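Local coordinates for ribosome inactivating type 1 protein (Iris hollandica, PDB 3MVG), which is a type 1 ribosome-inactivating protein, a single-chain plant protein of the ribosome-inactivating protein family, at residues A[208-222]-A[231-243]. Sequence-based numbering, arbitrary orientation. Where two conformers were deposited one is given.
Sequences VQRAEGGRFLQPVKL and VISDVEKARTFCG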
ATOM      1  N   VAL A 208     -16.125  -1.629  13.161  1.00 12.91           N
ATOM      2  CA  VAL A 208     -15.087  -2.547  13.622  1.00 12.83           C
ATOM      3  C   VAL A 208     -15.248  -2.854  15.119  1.00 12.76           C
ATOM      4  O   VAL A 208     -15.130  -4.014  15.534  1.00 13.03           O
ATOM      5  CB  VAL A 208     -13.667  -2.037  13.279  1.00 12.38           C
ATOM      6  CG1 VAL A 208     -12.590  -2.846  14.013  1.00 12.75           C
ATOM      7  CG2 VAL A 208     -13.446  -2.086  11.788  1.00 13.69           C
ATOM      8  N   GLN A 209     -15.529  -1.823  15.908  1.00 13.20           N
ATOM      9  CA  GLN A 209     -15.661  -1.986  17.359  1.00 13.71           C
ATOM     10  C   GLN A 209     -16.919  -2.748  17.786  1.00 14.69           C
ATOM     11  O   GLN A 209     -16.911  -3.404  18.828  1.00 16.06           O
ATOM     12  CB  GLN A 209     -15.551  -0.644  18.084  1.00 13.09           C
ATOM     13  CG  GLN A 209     -14.124  -0.115  18.098  1.00 12.79           C
ATOM     14  CD  GLN A 209     -14.052   1.357  18.392  1.00 12.22           C
ATOM     15  OE1 GLN A 209     -14.042   1.775  19.546  1.00 12.04           O
ATOM     16  NE2 GLN A 209     -13.999   2.162  17.338  1.00 13.06           N
ATOM     17  N   ARG A 210     -17.973  -2.680  16.977  1.00 15.28           N
ATOM     18  CA  ARG A 210     -19.252  -3.326  17.302  1.00 16.40           C
ATOM     19  C   ARG A 210     -19.428  -4.677  16.614  1.00 16.41           C
ATOM     20  O   ARG A 210     -20.431  -5.370  16.843  1.00 16.63           O
ATOM     21  CB  ARG A 210     -20.417  -2.420  16.914  1.00 17.19           C
ATOM     22  CG  ARG A 210     -20.428  -1.072  17.597  1.00 19.47           C
ATOM     23  CD  ARG A 210     -21.743  -0.364  17.355  1.00 21.98           C
ATOM     24  NE  ARG A 210     -22.837  -1.031  18.062  1.00 23.88           N
ATOM     25  CZ  ARG A 210     -24.052  -0.516  18.243  0.70 24.87           C
ATOM     26  NH1 ARG A 210     -24.354   0.686  17.768  0.70 25.53           N
ATOM     27  NH2 ARG A 210     -24.968  -1.208  18.905  0.70 25.18           N
ATOM     28  N   ALA A 211     -18.470  -5.066  15.777  1.00 16.19           N
ATOM     29  CA  ALA A 211     -18.601  -6.285  14.980  1.00 16.42           C
ATOM     30  C   ALA A 211     -18.719  -7.529  15.859  1.00 16.80           C
ATOM     31  O   ALA A 211     -18.138  -7.593  16.944  1.00 16.67           O
ATOM     32  CB  ALA A 211     -17.435  -6.421  14.026  1.00 16.29           C
ATOM     33  N   GLU A 212     -19.489  -8.500  15.375  1.00 17.31           N
ATOM     34  CA  GLU A 212     -19.693  -9.763  16.079  1.00 18.02           C
ATOM     35  C   GLU A 212     -19.160 -10.884  15.216  1.00 18.09           C
ATOM     36  O   GLU A 212     -19.575 -11.044  14.067  1.00 17.94           O
ATOM     37  CB  GLU A 212     -21.174  -9.963  16.401  1.00 18.57           C
ATOM     38  CG  GLU A 212     -21.648  -9.040  17.511  1.00 19.46           C
ATOM     39  CD  GLU A 212     -23.128  -9.155  17.808  0.70 20.37           C
ATOM     40  OE1 GLU A 212     -23.791 -10.050  17.249  0.70 21.68           O
ATOM     41  OE2 GLU A 212     -23.621  -8.339  18.608  0.70 22.57           O
ATOM     42  N   GLY A 213     -18.213 -11.640  15.766  1.00 18.32           N
ATOM     43  CA  GLY A 213     -17.482 -12.633  14.990  1.00 18.81           C
ATOM     44  C   GLY A 213     -16.836 -12.013  13.761  1.00 18.40           C
ATOM     45  O   GLY A 213     -16.724 -12.658  12.721  1.00 18.90           O
ATOM     46  N   GLY A 214     -16.424 -10.749  13.888  1.00 18.49           N
ATOM     47  CA  GLY A 214     -15.817 -10.008  12.785  1.00 18.00           C
ATOM     48  C   GLY A 214     -16.791  -9.434  11.769  1.00 17.86           C
ATOM     49  O   GLY A 214     -16.384  -8.673  10.893  1.00 17.57           O
ATOM     50  N   ARG A 215     -18.072  -9.781  11.875  1.00 17.93           N
ATOM     51  CA  ARG A 215     -19.077  -9.317  10.913  1.00 17.65           C
ATOM     52  C   ARG A 215     -19.706  -8.006  11.359  1.00 16.66           C
ATOM     53  O   ARG A 215     -20.106  -7.856  12.514  1.00 16.61           O
ATOM     54  CB  ARG A 215     -20.177 -10.371  10.702  1.00 18.30           C
ATOM     55  CG  ARG A 215     -19.698 -11.719  10.133  1.00 21.16           C
ATOM     56  CD  ARG A 215     -19.261 -11.626   8.673  0.70 24.83           C
ATOM     57  NE  ARG A 215     -20.345 -11.197   7.786  1.00 28.16           N
ATOM     58  CZ  ARG A 215     -20.195 -10.885   6.500  1.00 29.60           C
ATOM     59  NH1 ARG A 215     -18.999 -10.948   5.922  1.00 31.06           N
ATOM     60  NH2 ARG A 215     -21.248 -10.507   5.789  1.00 30.63           N
ATOM     61  N   PHE A 216     -19.797  -7.051  10.438  1.00 15.99           N
ATOM     62  CA  PHE A 216     -20.399  -5.753  10.739  1.00 16.09           C
ATOM     63  C   PHE A 216     -21.894  -5.886  11.010  1.00 16.78           C
ATOM     64  O   PHE A 216     -22.606  -6.585  10.281  1.00 17.29           O
ATOM     65  CB  PHE A 216     -20.237  -4.804   9.548  1.00 16.01           C
ATOM     66  CG  PHE A 216     -18.868  -4.178   9.410  1.00 15.03           C
ATOM     67  CD1 PHE A 216     -17.794  -4.547  10.222  1.00 14.99           C
ATOM     68  CD2 PHE A 216     -18.657  -3.223   8.417  1.00 15.64           C
ATOM     69  CE1 PHE A 216     -16.538  -3.944  10.057  1.00 14.28           C
ATOM     70  CE2 PHE A 216     -17.415  -2.622   8.245  1.00 15.84           C
ATOM     71  CZ  PHE A 216     -16.358  -2.979   9.061  1.00 15.41           C
ATOM     72  N   LEU A 217     -22.373  -5.187  12.030  1.00 16.99           N
ATOM     73  CA  LEU A 217     -23.813  -5.070  12.261  1.00 17.96           C
ATOM     74  C   LEU A 217     -24.487  -4.301  11.124  1.00 18.38           C
ATOM     75  O   LEU A 217     -25.609  -4.625  10.722  1.00 18.84           O
ATOM     76  CB  LEU A 217     -24.097  -4.391  13.601  1.00 18.43           C
ATOM     77  CG  LEU A 217     -23.488  -4.971  14.884  1.00 19.96           C
ATOM     78  CD1 LEU A 217     -23.906  -4.118  16.076  1.00 21.65           C
ATOM     79  CD2 LEU A 217     -23.863  -6.437  15.105  1.00 22.48           C
ATOM     80  N   GLN A 218     -23.797  -3.284  10.613  1.00 18.16           N
ATOM     81  CA  GLN A 218     -24.295  -2.466   9.515  1.00 18.40           C
ATOM     82  C   GLN A 218     -23.225  -2.354   8.430  1.00 18.22           C
ATOM     83  O   GLN A 218     -22.281  -1.564   8.560  1.00 18.49           O
ATOM     84  CB  GLN A 218     -24.705  -1.074  10.012  1.00 18.29           C
ATOM     85  CG  GLN A 218     -25.904  -1.058  10.956  1.00 20.67           C
ATOM     86  CD  GLN A 218     -27.184  -1.587  10.320  0.70 22.01           C
ATOM     87  OE1 GLN A 218     -27.440  -1.385   9.128  0.70 22.81           O
ATOM     88  NE2 GLN A 218     -28.002  -2.261  11.125  0.70 23.65           N
ATOM     89  N   PRO A 219     -23.350  -3.162   7.360  1.00 17.85           N
ATOM     90  CA  PRO A 219     -22.409  -3.065   6.244  1.00 17.53           C
ATOM     91  C   PRO A 219     -22.296  -1.644   5.688  1.00 17.08           C
ATOM     92  O   PRO A 219     -23.275  -0.896   5.660  1.00 17.61           O
ATOM     93  CB  PRO A 219     -22.998  -4.031   5.218  1.00 17.93           C
ATOM     94  CG  PRO A 219     -23.636  -5.093   6.069  1.00 18.54           C
ATOM     95  CD  PRO A 219     -24.230  -4.340   7.233  1.00 18.17           C
ATOM     96  N   VAL A 220     -21.086  -1.284   5.269  1.00 15.93           N
ATOM     97  CA  VAL A 220     -20.764   0.081   4.872  1.00 15.66           C
ATOM     98  C   VAL A 220     -20.552   0.144   3.362  1.00 15.51           C
ATOM     99  O   VAL A 220     -19.607  -0.444   2.831  1.00 15.35           O
ATOM    100  CB  VAL A 220     -19.490   0.587   5.610  1.00 15.65           C
ATOM    101  CG1 VAL A 220     -19.170   2.028   5.209  1.00 15.65           C
ATOM    102  CG2 VAL A 220     -19.654   0.480   7.123  1.00 15.47           C
ATOM    103  N   LYS A 221     -21.432   0.862   2.671  1.00 15.50           N
ATOM    104  CA  LYS A 221     -21.264   1.067   1.238  1.00 15.80           C
ATOM    105  C   LYS A 221     -20.278   2.205   0.985  1.00 15.20           C
ATOM    106  O   LYS A 221     -20.379   3.271   1.589  1.00 15.82           O
ATOM    107  CB  LYS A 221     -22.607   1.371   0.575  1.00 16.44           C
ATOM    108  CG  LYS A 221     -22.526   1.498  -0.942  1.00 17.73           C
ATOM    109  CD  LYS A 221     -23.859   1.914  -1.562  1.00 21.24           C
ATOM    110  CE  LYS A 221     -24.244   3.341  -1.188  1.00 24.05           C
ATOM    111  NZ  LYS A 221     -23.535   4.368  -1.983  1.00 26.70           N
ATOM    112  N   LEU A 222     -19.335   1.955   0.082  1.00 14.89           N
ATOM    113  CA  LEU A 222     -18.333   2.946  -0.306  1.00 15.13           C
ATOM    114  C   LEU A 222     -18.321   3.147  -1.807  1.00 15.65           C
ATOM    115  O   LEU A 222     -18.389   2.187  -2.570  1.00 15.62           O
ATOM    116  CB  LEU A 222     -16.932   2.506   0.132  1.00 15.34           C
ATOM    117  CG  LEU A 222     -16.624   2.380   1.623  1.00 14.30           C
ATOM    118  CD1 LEU A 222     -15.226   1.814   1.797  1.00 15.07           C
ATOM    119  CD2 LEU A 222     -16.747   3.714   2.338  1.00 15.85           C
ATOM    120  N   VAL A 231     -19.204  -2.856  -0.989  1.00 14.52           N
ATOM    121  CA  VAL A 231     -19.747  -2.905   0.360  1.00 14.36           C
ATOM    122  C   VAL A 231     -18.743  -3.592   1.275  1.00 14.34           C
ATOM    123  O   VAL A 231     -18.236  -4.672   0.961  1.00 14.85           O
ATOM    124  CB  VAL A 231     -21.112  -3.634   0.406  1.00 14.25           C
ATOM    125  CG1 VAL A 231     -21.633  -3.716   1.842  1.00 15.11           C
ATOM    126  CG2 VAL A 231     -22.125  -2.939  -0.510  1.00 15.46           C
ATOM    127  N   ILE A 232     -18.449  -2.939   2.396  1.00 14.06           N
ATOM    128  CA  ILE A 232     -17.562  -3.489   3.420  1.00 14.34           C
ATOM    129  C   ILE A 232     -18.426  -4.082   4.531  1.00 14.56           C
ATOM    130  O   ILE A 232     -19.168  -3.361   5.188  1.00 14.86           O
ATOM    131  CB  ILE A 232     -16.628  -2.393   4.008  1.00 14.22           C
ATOM    132  CG1 ILE A 232     -15.972  -1.550   2.898  1.00 15.13           C
ATOM    133  CG2 ILE A 232     -15.595  -3.008   4.961  1.00 14.11           C
ATOM    134  CD1 ILE A 232     -15.132  -2.323   1.891  1.00 16.30           C
ATOM    135  N   SER A 233     -18.309  -5.392   4.741  1.00 15.03           N
ATOM    136  CA  SER A 233     -19.227  -6.118   5.624  1.00 15.42           C
ATOM    137  C   SER A 233     -18.547  -6.778   6.814  1.00 15.16           C
ATOM    138  O   SER A 233     -19.210  -7.361   7.668  1.00 15.16           O
ATOM    139  CB  SER A 233     -19.983  -7.188   4.835  1.00 15.95           C
ATOM    140  OG  SER A 233     -20.779  -6.595   3.832  1.00 17.80           O
ATOM    141  N   ASP A 234     -17.223  -6.708   6.879  1.00 14.97           N
ATOM    142  CA  ASP A 234     -16.504  -7.359   7.969  1.00 15.04           C
ATOM    143  C   ASP A 234     -15.189  -6.656   8.291  1.00 14.49           C
ATOM    144  O   ASP A 234     -14.695  -5.842   7.492  1.00 13.91           O
ATOM    145  CB  ASP A 234     -16.306  -8.862   7.701  1.00 15.89           C
ATOM    146  CG  ASP A 234     -15.533  -9.134   6.439  1.00 18.67           C
ATOM    147  OD1 ASP A 234     -16.109  -9.711   5.496  1.00 23.94           O
ATOM    148  OD2 ASP A 234     -14.346  -8.777   6.375  1.00 21.71           O
ATOM    149  N   VAL A 235     -14.632  -6.969   9.455  0.50 14.36           N
ATOM    150  CA  VAL A 235     -13.410  -6.324   9.916  0.50 14.28           C
ATOM    151  C   VAL A 235     -12.226  -6.597   8.998  0.50 14.25           C
ATOM    152  O   VAL A 235     -11.447  -5.689   8.697  0.50 13.90           O
ATOM    153  CB  VAL A 235     -13.038  -6.768  11.330  0.50 14.45           C
ATOM    154  CG1 VAL A 235     -11.751  -6.098  11.731  0.50 15.04           C
ATOM    155  CG2 VAL A 235     -14.151  -6.427  12.296  0.50 14.37           C
ATOM    156  N   GLU A 236     -12.091  -7.840   8.545  1.00 13.82           N
ATOM    157  CA  GLU A 236     -10.959  -8.211   7.709  1.00 14.42           C
ATOM    158  C   GLU A 236     -10.945  -7.373   6.434  1.00 14.17           C
ATOM    159  O   GLU A 236      -9.890  -6.885   6.034  1.00 13.60           O
ATOM    160  CB  GLU A 236     -10.939  -9.712   7.418  1.00 15.00           C
ATOM    161  CG  GLU A 236      -9.754 -10.145   6.559  1.00 17.15           C
ATOM    162  CD  GLU A 236     -10.066 -10.094   5.074  0.70 18.16           C
ATOM    163  OE1 GLU A 236     -11.054 -10.726   4.652  0.70 19.43           O
ATOM    164  OE2 GLU A 236      -9.326  -9.429   4.319  0.70 18.62           O
ATOM    165  N   LYS A 237     -12.106  -7.176   5.817  1.00 13.87           N
ATOM    166  CA  LYS A 237     -12.180  -6.354   4.616  1.00 13.49           C
ATOM    167  C   LYS A 237     -11.816  -4.894   4.917  1.00 12.94           C
ATOM    168  O   LYS A 237     -11.101  -4.254   4.147  1.00 12.77           O
ATOM    169  CB  LYS A 237     -13.557  -6.450   3.946  1.00 14.26           C
ATOM    170  CG  LYS A 237     -13.621  -5.742   2.605  1.00 16.67           C
ATOM    171  CD  LYS A 237     -14.709  -6.278   1.705  0.50 18.62           C
ATOM    172  CE  LYS A 237     -14.631  -5.641   0.332  0.50 19.64           C
ATOM    173  NZ  LYS A 237     -15.799  -5.989  -0.523  0.50 20.84           N
ATOM    174  N   ALA A 238     -12.292  -4.375   6.043  1.00 11.80           N
ATOM    175  CA  ALA A 238     -11.935  -3.012   6.455  1.00 11.48           C
ATOM    176  C   ALA A 238     -10.422  -2.855   6.612  1.00 11.24           C
ATOM    177  O   ALA A 238      -9.836  -1.876   6.133  1.00 11.06           O
ATOM    178  CB  ALA A 238     -12.651  -2.643   7.744  1.00 11.94           C
ATOM    179  N   ARG A 239      -9.799  -3.820   7.280  1.00 10.45           N
ATOM    180  CA  ARG A 239      -8.354  -3.787   7.487  1.00 10.79           C
ATOM    181  C   ARG A 239      -7.588  -3.992   6.181  1.00 10.95           C
ATOM    182  O   ARG A 239      -6.574  -3.330   5.935  1.00 10.48           O
ATOM    183  CB  ARG A 239      -7.949  -4.834   8.533  1.00 10.75           C
ATOM    184  CG  ARG A 239      -6.498  -4.697   9.024  1.00 11.33           C
ATOM    185  CD  ARG A 239      -6.131  -5.739  10.089  1.00 12.32           C
ATOM    186  NE  ARG A 239      -6.287  -7.074   9.531  1.00 12.55           N
ATOM    187  CZ  ARG A 239      -7.168  -7.978   9.936  1.00 11.86           C
ATOM    188  NH1 ARG A 239      -7.938  -7.765  10.998  1.00 12.77           N
ATOM    189  NH2 ARG A 239      -7.245  -9.124   9.281  1.00 13.36           N
ATOM    190  N   THR A 240      -8.065  -4.904   5.336  1.00 10.97           N
ATOM    191  CA  THR A 240      -7.320  -5.337   4.146  1.00 11.81           C
ATOM    192  C   THR A 240      -7.567  -4.457   2.923  1.00 11.75           C
ATOM    193  O   THR A 240      -6.619  -4.020   2.267  1.00 12.08           O
ATOM    194  CB  THR A 240      -7.658  -6.798   3.789  1.00 11.87           C
ATOM    195  OG1 THR A 240      -7.331  -7.635   4.901  1.00 12.56           O
ATOM    196  CG2 THR A 240      -6.884  -7.279   2.580  1.00 12.58           C
ATOM    197  N   PHE A 241      -8.838  -4.229   2.605  1.00 12.20           N
ATOM    198  CA  PHE A 241      -9.214  -3.475   1.415  1.00 12.84           C
ATOM    199  C   PHE A 241      -9.101  -1.973   1.647  1.00 12.50           C
ATOM    200  O   PHE A 241      -8.485  -1.264   0.859  1.00 13.48           O
ATOM    201  CB  PHE A 241     -10.632  -3.872   0.981  1.00 13.50           C
ATOM    202  CG  PHE A 241     -11.138  -3.126  -0.222  1.00 15.23           C
ATOM    203  CD1 PHE A 241     -10.911  -3.611  -1.504  1.00 17.59           C
ATOM    204  CD2 PHE A 241     -11.860  -1.950  -0.074  1.00 15.65           C
ATOM    205  CE1 PHE A 241     -11.388  -2.923  -2.623  1.00 19.68           C
ATOM    206  CE2 PHE A 241     -12.338  -1.257  -1.184  1.00 17.33           C
ATOM    207  CZ  PHE A 241     -12.099  -1.745  -2.457  1.00 18.71           C
ATOM    208  N   CYS A 242      -9.698  -1.482   2.727  1.00 12.12           N
ATOM    209  CA  CYS A 242      -9.650  -0.049   3.033  1.00 11.52           C
ATOM    210  C   CYS A 242      -8.309   0.371   3.618  1.00 10.73           C
ATOM    211  O   CYS A 242      -7.966   1.552   3.621  1.00 11.68           O
ATOM    212  CB  CYS A 242     -10.757   0.336   4.013  1.00 11.54           C
ATOM    213  SG  CYS A 242     -12.428  -0.054   3.486  1.00 14.35           S
ATOM    214  N   GLY A 243      -7.563  -0.590   4.151  1.00 10.35           N
ATOM    215  CA  GLY A 243      -6.353  -0.258   4.891  1.00 10.22           C
ATOM    216  C   GLY A 243      -6.650   0.556   6.140  1.00  9.66           C
ATOM    217  O   GLY A 243      -5.838   1.365   6.573  1.00  9.64           O
TER
HETATM  218  O   HOH W   1     -21.954  -7.991   8.082  1.00 28.47           O
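Val220 and Ile232 face each other as an antiparallel hydrogen-bonded pair. Val220 N reaches Ile232 O, and Ile232 N reaches Val220 O at 2.8 Å with an almost straight N-H...O angle of 178°. On the N-terminal side of the corner at Leu217 and Gln218 the backbones are also bonded. Phe216 N donates to Ser233 O from above the carbonyl plane, and Val235 N donates to Gly214 O in that carbonyl's plane, at 2.8 Å. A water donates to both Phe216 O and Ser233 O, so it bridges the strands where the corner parts them and gives Ser233 O a second donor.

Apolar contacts centre on Phe216. Its ring lies with one face over the Ser233-Asp234 peptide, Asp234 N 3.9 Å above the ring centre. CE2 touches Ile232 CG2 at 3.8 Å, and CZ meets Ala238 CB. Farther along, Leu222 CD1 meets Ile232 CG1 and, beside it, Cys242 SG.

The charged pair is Arg215 NH1 and Asp234 OD1, a salt bridge of 3.2 Å. Bends at chi2 and chi3 (-70° and -61°) fold the arginine back, with Ser233 O over one guanidinium face. The other carboxylate oxygen, Asp234 OD2, accepts from Lys237 N at 2.8 Å.

Asp234 is thus the N-cap of helix 235-240. The whole is an antiparallel beta hairpin, 215-223 with 229-234, running directly into a capped helix and packed against helix 201-210.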